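Local coordinates for membrane lipoprotein family protein (Aeropyrum pernix, PDB 4PEV) that binds adenosine in its ligand pocket and probably serves as the solute-binding protein of an ABC transporter, at residues C[99-108]-C[122-133]; C[154-162]-C[297-308]. One frame throughout, in Å; residues are numbered along the deposited sequence.

Contact 1. Residues C[99-108]-C[122-133]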
# COMPACT_ATOMS: atom_id res chain seq x y z
N MSE C 99 22.84 3.15 4.62
CA MSE C 99 21.81 2.68 5.54
C MSE C 99 22.36 1.92 6.69
O MSE C 99 21.95 2.14 7.82
CB MSE C 99 20.82 1.79 4.80
CG MSE C 99 19.92 2.63 3.89
SE MSE C 99 18.36 1.61 3.24
CE MSE C 99 19.21 0.85 1.63
N GLU C 100 23.31 1.02 6.42
CA GLU C 100 23.85 0.14 7.47
C GLU C 100 24.64 0.91 8.52
O GLU C 100 24.50 0.65 9.72
CB GLU C 100 24.74 -0.96 6.87
CG GLU C 100 25.04 -2.09 7.86
CD GLU C 100 26.20 -2.99 7.43
OE1 GLU C 100 26.73 -3.73 8.30
OE2 GLU C 100 26.57 -2.96 6.23
N SER C 101 25.47 1.84 8.07
CA SER C 101 26.27 2.66 8.95
C SER C 101 25.44 3.52 9.88
O SER C 101 25.76 3.71 11.06
CB SER C 101 27.16 3.58 8.14
OG SER C 101 27.94 4.33 9.04
N VAL C 102 24.36 4.05 9.32
CA VAL C 102 23.41 4.89 10.04
C VAL C 102 22.61 4.09 11.08
O VAL C 102 22.33 4.56 12.20
CB VAL C 102 22.49 5.58 8.98
CG1 VAL C 102 21.09 5.86 9.50
CG2 VAL C 102 23.15 6.84 8.49
N LEU C 103 22.24 2.87 10.69
CA LEU C 103 21.52 1.98 11.59
C LEU C 103 22.43 1.51 12.72
O LEU C 103 22.00 1.39 13.87
CB LEU C 103 20.97 0.80 10.81
CG LEU C 103 20.19 -0.26 11.59
CD1 LEU C 103 19.12 0.38 12.45
CD2 LEU C 103 19.60 -1.25 10.62
N ASP C 104 23.69 1.28 12.39
CA ASP C 104 24.71 0.85 13.35
C ASP C 104 25.01 1.94 14.39
O ASP C 104 25.09 1.66 15.58
CB ASP C 104 25.98 0.41 12.59
CG ASP C 104 26.96 -0.35 13.46
OD1 ASP C 104 27.84 0.31 14.07
OD2 ASP C 104 26.87 -1.60 13.53
N ALA C 105 25.14 3.18 13.92
CA ALA C 105 25.44 4.32 14.79
C ALA C 105 24.30 4.68 15.73
O ALA C 105 24.55 5.11 16.84
CB ALA C 105 25.81 5.54 13.94
N ALA C 106 23.06 4.53 15.27
CA ALA C 106 21.91 4.79 16.12
C ALA C 106 21.76 3.74 17.22
O ALA C 106 21.31 4.04 18.33
CB ALA C 106 20.65 4.87 15.28
N SER C 107 22.11 2.50 16.91
CA SER C 107 22.08 1.42 17.88
C SER C 107 23.20 1.64 18.90
O SER C 107 22.99 1.57 20.12
CB SER C 107 22.26 0.08 17.17
OG SER C 107 21.37 -0.04 16.07
N ARG C 108 24.39 1.90 18.37
CA ARG C 108 25.56 2.33 19.13
C ARG C 108 25.30 3.49 20.11
O ARG C 108 25.94 3.57 21.15
CB ARG C 108 26.65 2.76 18.11
CG ARG C 108 28.02 3.03 18.68
CD ARG C 108 28.75 1.74 18.99
NE ARG C 108 29.73 1.91 20.06
CZ ARG C 108 30.46 0.92 20.56
NH1 ARG C 108 30.33 -0.33 20.10
NH2 ARG C 108 31.33 1.17 21.54
N TRP C 122 15.35 -2.06 4.58
CA TRP C 122 16.04 -2.19 5.86
C TRP C 122 16.34 -3.64 6.29
O TRP C 122 17.07 -3.86 7.25
CB TRP C 122 15.20 -1.54 6.96
CG TRP C 122 15.27 -0.06 6.97
CD1 TRP C 122 14.25 0.81 6.75
CD2 TRP C 122 16.43 0.74 7.21
NE1 TRP C 122 14.71 2.10 6.84
CE2 TRP C 122 16.04 2.09 7.13
CE3 TRP C 122 17.77 0.43 7.51
CZ2 TRP C 122 16.93 3.13 7.31
CZ3 TRP C 122 18.66 1.47 7.71
CH2 TRP C 122 18.24 2.81 7.61
N GLN C 123 15.78 -4.61 5.58
CA GLN C 123 15.88 -6.00 5.98
C GLN C 123 17.30 -6.53 5.89
O GLN C 123 17.75 -7.22 6.78
CB GLN C 123 14.99 -6.85 5.10
CG GLN C 123 14.68 -8.20 5.70
CD GLN C 123 14.11 -9.13 4.67
OE1 GLN C 123 12.92 -9.09 4.35
NE2 GLN C 123 14.96 -9.97 4.12
N GLU C 124 17.98 -6.22 4.80
CA GLU C 124 19.37 -6.61 4.62
C GLU C 124 20.27 -6.01 5.70
O GLU C 124 20.92 -6.75 6.42
CB GLU C 124 19.85 -6.20 3.23
CG GLU C 124 19.99 -7.32 2.21
CD GLU C 124 21.42 -7.47 1.74
OE1 GLU C 124 21.62 -7.57 0.50
OE2 GLU C 124 22.34 -7.45 2.60
N PRO C 125 20.29 -4.66 5.83
CA PRO C 125 21.15 -4.07 6.85
C PRO C 125 20.84 -4.51 8.28
O PRO C 125 21.75 -4.61 9.09
CB PRO C 125 20.89 -2.57 6.71
CG PRO C 125 20.48 -2.40 5.30
CD PRO C 125 19.64 -3.60 5.04
N LEU C 126 19.57 -4.76 8.58
CA LEU C 126 19.16 -5.16 9.93
C LEU C 126 19.63 -6.58 10.28
O LEU C 126 20.06 -6.82 11.41
CB LEU C 126 17.64 -5.08 10.09
CG LEU C 126 17.11 -5.46 11.46
CD1 LEU C 126 17.52 -4.44 12.51
CD2 LEU C 126 15.60 -5.56 11.41
N GLU C 127 19.52 -7.50 9.33
CA GLU C 127 19.99 -8.88 9.49
C GLU C 127 21.44 -8.91 10.00
O GLU C 127 21.81 -9.78 10.78
CB GLU C 127 19.86 -9.66 8.15
CG GLU C 127 18.45 -10.21 7.87
CD GLU C 127 18.22 -10.70 6.43
OE1 GLU C 127 17.09 -11.18 6.16
OE2 GLU C 127 19.12 -10.61 5.56
N LYS C 128 22.22 -7.94 9.56
CA LYS C 128 23.61 -7.76 9.96
C LYS C 128 23.77 -7.05 11.30
O LYS C 128 24.60 -7.45 12.13
CB LYS C 128 24.35 -6.96 8.89
CG LYS C 128 24.35 -7.64 7.53
CD LYS C 128 25.04 -6.80 6.47
CE LYS C 128 25.66 -7.69 5.39
NZ LYS C 128 25.44 -7.08 4.05
N VAL C 129 22.99 -5.99 11.52
CA VAL C 129 23.18 -5.10 12.67
C VAL C 129 22.57 -5.63 13.97
O VAL C 129 23.19 -5.52 15.05
CB VAL C 129 22.62 -3.69 12.37
CG1 VAL C 129 22.59 -2.83 13.63
CG2 VAL C 129 23.43 -3.00 11.29
N ALA C 130 21.36 -6.18 13.87
CA ALA C 130 20.61 -6.67 15.02
C ALA C 130 21.40 -7.59 15.94
O ALA C 130 21.33 -7.42 17.16
CB ALA C 130 19.34 -7.35 14.57
N PRO C 131 22.13 -8.59 15.39
CA PRO C 131 22.87 -9.46 16.33
C PRO C 131 24.04 -8.77 17.06
O PRO C 131 24.31 -9.14 18.19
CB PRO C 131 23.35 -10.61 15.43
CG PRO C 131 23.37 -10.05 14.06
CD PRO C 131 22.21 -9.09 14.01
N ARG C 132 24.70 -7.79 16.45
CA ARG C 132 25.69 -6.95 17.16
C ARG C 132 25.17 -6.13 18.36
O ARG C 132 25.96 -5.75 19.21
CB ARG C 132 26.34 -5.93 16.22
CG ARG C 132 27.08 -6.51 15.04
CD ARG C 132 27.85 -5.40 14.36
NE ARG C 132 27.68 -5.45 12.91
CZ ARG C 132 27.90 -4.43 12.08
NH1 ARG C 132 28.32 -3.25 12.54
NH2 ARG C 132 27.69 -4.58 10.77
N TYR C 133 23.88 -5.80 18.43
CA TYR C 133 23.34 -5.02 19.56
C TYR C 133 22.13 -5.71 20.16
O TYR C 133 21.01 -5.23 20.02
CB TYR C 133 22.95 -3.61 19.12
CG TYR C 133 24.07 -2.85 18.45
CD1 TYR C 133 24.97 -2.12 19.19
CD2 TYR C 133 24.20 -2.86 17.08
CE1 TYR C 133 26.00 -1.43 18.59
CE2 TYR C 133 25.23 -2.17 16.46
CZ TYR C 133 26.12 -1.46 17.23
OH TYR C 133 27.14 -0.77 16.64
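Selenomethionine Met99 lays its SE over one face of the Trp122 indole, 4.3 Å from the centroid of the six-membered ring, a Met-aromatic contact. Its first two torsions bring SE there, and the bend at chi3 (-88°) turns CE away from the ring; CB stands 3.6 Å from CZ3 of Trp122. Leu103 CB also touches CZ3 of that ring, and CD2 drops onto Leu126. Its CG lies 4.1 Å from CG1 of Val129, a knob seated among Glu100, Leu103, Asp104 and Ser107. In return, Glu100 runs past Val129 in the opposite sense and fits among Pro125, Lys128, Val129 and Arg132. The two helices belong to successive beta-alpha-beta crossovers and pack side by side on one face of a parallel sheet, crossing at -36°; Leu103, Trp122 and Leu126 rest on Leu117 of the strand between them. Towards the surface, Arg132 bridges two acids one helical turn apart: NH2 meets Glu100 OE1 in a salt bridge whose 2.8 Å bond is weak, its N-H pointing well off line, and NH1 pairs with Asp104 OD2. Asp104 swings its carboxylate away from its own N (chi1 -167°), and OD1 takes a weak 2.9 Å bond from Tyr133 OH. Ser107 CB sits 3.7 Å from the Tyr133 ring centroid, a CH-pi contact. Replacing Tyr133 by an alanine would probably deprive Asp104 of this hydroxyl and Ser107 of its ring face. Ser107 OG bonds back to Leu103 O.

Contact 2. Residues C[154-162]-C[297-308]. With ADN (adenosine), chain F.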
# COMPACT_ATOMS: atom_id res chain seq x y z
N SER C 154 9.08 -8.13 13.69
CA SER C 154 8.74 -7.89 12.29
C SER C 154 7.23 -7.74 12.10
O SER C 154 6.45 -8.51 12.68
CB SER C 154 9.23 -9.05 11.43
OG SER C 154 10.65 -9.16 11.42
N TYR C 155 6.81 -6.76 11.30
CA TYR C 155 5.41 -6.58 10.93
C TYR C 155 5.26 -6.71 9.41
O TYR C 155 5.71 -5.86 8.65
CB TYR C 155 4.88 -5.23 11.41
CG TYR C 155 4.76 -5.12 12.93
CD1 TYR C 155 5.86 -4.87 13.73
CD2 TYR C 155 3.52 -5.26 13.56
CE1 TYR C 155 5.75 -4.77 15.11
CE2 TYR C 155 3.40 -5.17 14.93
CZ TYR C 155 4.51 -4.91 15.72
OH TYR C 155 4.40 -4.82 17.11
N LEU C 156 4.69 -7.84 8.99
CA LEU C 156 4.48 -8.15 7.58
C LEU C 156 3.01 -8.04 7.29
O LEU C 156 2.19 -8.33 8.16
CB LEU C 156 4.84 -9.60 7.30
CG LEU C 156 6.31 -9.89 7.05
CD1 LEU C 156 6.52 -11.39 7.14
CD2 LEU C 156 6.73 -9.33 5.70
N PHE C 157 2.68 -7.64 6.06
CA PHE C 157 1.29 -7.64 5.62
C PHE C 157 1.08 -8.70 4.56
O PHE C 157 2.03 -9.15 3.92
CB PHE C 157 0.88 -6.27 5.10
CG PHE C 157 0.90 -5.18 6.14
CD1 PHE C 157 2.08 -4.52 6.45
CD2 PHE C 157 -0.25 -4.82 6.80
CE1 PHE C 157 2.10 -3.52 7.40
CE2 PHE C 157 -0.24 -3.82 7.76
CZ PHE C 157 0.94 -3.17 8.06
N ARG C 158 -0.16 -9.12 4.40
CA ARG C 158 -0.52 -10.06 3.36
C ARG C 158 -1.22 -9.27 2.25
O ARG C 158 -2.45 -9.27 2.15
CB ARG C 158 -1.41 -11.17 3.94
CG ARG C 158 -0.74 -12.00 5.04
CD ARG C 158 -1.60 -13.20 5.45
NE ARG C 158 -2.86 -12.78 6.06
CZ ARG C 158 -3.00 -12.41 7.34
NH1 ARG C 158 -1.97 -12.44 8.18
NH2 ARG C 158 -4.20 -12.02 7.78
N GLU C 159 -0.41 -8.60 1.43
CA GLU C 159 -0.89 -7.64 0.43
C GLU C 159 -1.74 -8.28 -0.65
O GLU C 159 -2.57 -7.61 -1.26
CB GLU C 159 0.27 -6.92 -0.25
CG GLU C 159 0.96 -5.86 0.59
CD GLU C 159 2.02 -6.40 1.53
OE1 GLU C 159 2.29 -7.62 1.54
OE2 GLU C 159 2.62 -5.59 2.26
N GLN C 160 -1.54 -9.56 -0.90
CA GLN C 160 -2.38 -10.29 -1.84
C GLN C 160 -3.86 -10.09 -1.48
O GLN C 160 -4.72 -9.93 -2.36
CB GLN C 160 -2.04 -11.79 -1.84
CG GLN C 160 -0.56 -12.13 -2.03
CD GLN C 160 0.13 -12.59 -0.75
OE1 GLN C 160 -0.02 -11.99 0.32
NE2 GLN C 160 0.90 -13.66 -0.86
N GLU C 161 -4.13 -10.09 -0.18
CA GLU C 161 -5.50 -10.10 0.29
C GLU C 161 -6.21 -8.84 -0.18
O GLU C 161 -7.22 -8.93 -0.88
CB GLU C 161 -5.55 -10.29 1.81
CG GLU C 161 -4.95 -11.63 2.28
CD GLU C 161 -5.17 -11.96 3.76
OE1 GLU C 161 -5.87 -11.21 4.48
OE2 GLU C 161 -4.64 -13.00 4.20
N VAL C 162 -5.67 -7.66 0.16
CA VAL C 162 -6.31 -6.39 -0.22
C VAL C 162 -6.21 -6.06 -1.74
O VAL C 162 -7.17 -5.55 -2.32
CB VAL C 162 -5.77 -5.21 0.63
CG1 VAL C 162 -4.38 -4.77 0.19
CG2 VAL C 162 -6.73 -4.03 0.59
N GLY C 297 -6.89 1.16 -1.47
CA GLY C 297 -6.46 0.04 -0.64
C GLY C 297 -5.81 0.60 0.62
O GLY C 297 -5.02 1.55 0.53
N LEU C 298 -6.13 0.05 1.78
CA LEU C 298 -5.56 0.56 3.03
C LEU C 298 -4.55 -0.40 3.56
O LEU C 298 -4.75 -1.60 3.50
CB LEU C 298 -6.62 0.75 4.11
CG LEU C 298 -7.73 1.72 3.77
CD1 LEU C 298 -8.83 1.58 4.81
CD2 LEU C 298 -7.21 3.14 3.71
N LYS C 299 -3.47 0.14 4.11
CA LYS C 299 -2.46 -0.64 4.79
C LYS C 299 -2.18 0.10 6.08
O LYS C 299 -1.71 1.24 6.05
CB LYS C 299 -1.21 -0.74 3.93
CG LYS C 299 -0.13 -1.61 4.54
CD LYS C 299 0.59 -2.49 3.52
CE LYS C 299 1.92 -1.92 3.08
NZ LYS C 299 2.66 -2.87 2.19
N ARG C 300 -2.49 -0.53 7.21
CA ARG C 300 -2.43 0.14 8.50
C ARG C 300 -1.04 0.12 9.11
O ARG C 300 -0.82 -0.42 10.21
CB ARG C 300 -3.46 -0.46 9.45
CG ARG C 300 -4.89 -0.41 8.92
CD ARG C 300 -5.29 0.98 8.43
NE ARG C 300 -5.12 1.98 9.47
CZ ARG C 300 -6.04 2.28 10.38
NH1 ARG C 300 -7.21 1.68 10.37
NH2 ARG C 300 -5.79 3.19 11.30
N VAL C 301 -0.11 0.76 8.41
CA VAL C 301 1.26 0.93 8.88
C VAL C 301 1.31 1.72 10.19
O VAL C 301 2.19 1.52 11.04
CB VAL C 301 2.11 1.66 7.82
CG1 VAL C 301 3.51 1.96 8.33
CG2 VAL C 301 2.20 0.82 6.55
N ASP C 302 0.36 2.64 10.35
CA ASP C 302 0.24 3.46 11.55
C ASP C 302 -0.03 2.61 12.77
O ASP C 302 0.50 2.89 13.84
CB ASP C 302 -0.84 4.52 11.37
CG ASP C 302 -2.20 3.94 11.00
OD1 ASP C 302 -2.29 3.03 10.13
OD2 ASP C 302 -3.19 4.43 11.57
N VAL C 303 -0.82 1.56 12.60
CA VAL C 303 -1.14 0.67 13.71
C VAL C 303 0.08 -0.18 14.03
O VAL C 303 0.38 -0.39 15.20
CB VAL C 303 -2.38 -0.20 13.42
CG1 VAL C 303 -2.61 -1.22 14.52
CG2 VAL C 303 -3.61 0.70 13.28
N ALA C 304 0.79 -0.66 13.02
CA ALA C 304 2.06 -1.38 13.27
C ALA C 304 2.95 -0.54 14.16
O ALA C 304 3.27 -0.95 15.28
CB ALA C 304 2.78 -1.69 11.96
N VAL C 305 3.32 0.65 13.67
CA VAL C 305 4.24 1.55 14.37
C VAL C 305 3.74 1.86 15.77
O VAL C 305 4.52 1.82 16.73
CB VAL C 305 4.42 2.90 13.63
CG1 VAL C 305 5.15 3.92 14.49
CG2 VAL C 305 5.16 2.70 12.33
N TYR C 306 2.45 2.17 15.88
CA TYR C 306 1.84 2.51 17.17
C TYR C 306 1.83 1.31 18.15
O TYR C 306 2.10 1.48 19.35
CB TYR C 306 0.41 3.04 16.98
CG TYR C 306 -0.25 3.39 18.28
CD1 TYR C 306 -0.03 4.62 18.86
CD2 TYR C 306 -1.03 2.46 18.97
CE1 TYR C 306 -0.60 4.94 20.08
CE2 TYR C 306 -1.60 2.78 20.18
CZ TYR C 306 -1.38 4.02 20.73
OH TYR C 306 -1.92 4.38 21.94
N THR C 307 1.52 0.12 17.65
CA THR C 307 1.54 -1.09 18.46
C THR C 307 2.95 -1.40 18.93
O THR C 307 3.18 -1.65 20.10
CB THR C 307 0.95 -2.27 17.65
OG1 THR C 307 -0.45 -2.05 17.46
CG2 THR C 307 1.16 -3.60 18.37
N ALA C 308 3.92 -1.37 18.02
CA ALA C 308 5.32 -1.63 18.40
C ALA C 308 5.86 -0.65 19.46
O ALA C 308 6.68 -1.03 20.30
CB ALA C 308 6.21 -1.60 17.17
O5' ADN F . 2.84 2.63 -2.12
C5' ADN F . 2.68 1.23 -2.38
C4' ADN F . 3.58 0.29 -1.57
O4' ADN F . 4.96 0.47 -1.90
C3' ADN F . 3.54 0.43 -0.05
O3' ADN F . 2.40 -0.23 0.52
C2' ADN F . 4.87 -0.18 0.36
O2' ADN F . 4.84 -1.61 0.44
C1' ADN F . 5.79 0.24 -0.76
N9 ADN F . 6.49 1.50 -0.44
C8 ADN F . 6.00 2.76 -0.53
N7 ADN F . 6.93 3.67 -0.16
C5 ADN F . 8.04 2.98 0.17
C6 ADN F . 9.40 3.29 0.65
N6 ADN F . 9.77 4.57 0.86
N1 ADN F . 10.26 2.26 0.89
C2 ADN F . 9.91 0.97 0.70
N3 ADN F . 8.69 0.62 0.27
C4 ADN F . 7.74 1.55 -0.01
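Lys299 NZ is gripped from several sides: Glu159 OE2 takes a hydrogen bond of 2.7 Å within a salt bridge, Asp142 supplies a second carboxylate, and the adenosine ribose offers O2' at 3.1 Å from NZ, with a weak bond to O3'. Glu159 accepts through the anti lone pair of OE2, while its OE1 is paired with Arg200, so the two oxygens serve different cations. Gathering acids round the ammonium is likely to keep it charged and pointed at the ribose diol. The lysine gets there by crossing Phe157: the first torsion (chi1 -177°) sets CG opposite the backbone N and over the centre of the phenyl face, 3.8 Å from the centroid in a CH-pi contact, before bends at chi2 and chi3 carry the amine beyond the ring. At the edge of that phenyl, in its plane, lies Arg300 O, 3.9 Å from Phe157 CZ. Farther along, Tyr155 lies against helix 301-308, with CD2 at 4.0 Å from Ala304 CB and CE1 at 3.8 Å from Ala308 CB; the small alanines let the phenol come close to the helix. Arg300, the N-cap residue, grips Asp302 side-on, NE to OD1 and NH2 to OD2. Strand 152-157 runs nearly antiparallel to helix 301-313, at 162° between the local segments, and Ile141 of the adjoining strand and helix 69-84 also pack against that helix.

Overall arrangement
Contact 1 closes before contact 2 opens along the chain; their centres lie 22 Å apart and their nearest atoms about 6 Å, without touching. They share the six-stranded parallel sheet of one lobe: the helices of contact 1 cover one face, helix 301-313 of contact 2 covers the other, and strand 152-157 is part of the sheet. In strand 137-141, Tyr138 and Leu140 turn to contact 1, Ala139 and Ile141 to helix 301-313. Contact 1 lies far from the chain centre, although Trp122 reaches Asp60 of the adenosine site. At contact 2, strand 152-157 leads out to helix 159-181 and strand 293-299 of the second sheet returns through helix 301-313, consistent with interlobe crossovers flanking the cleft, as in type I periplasmic binding proteins.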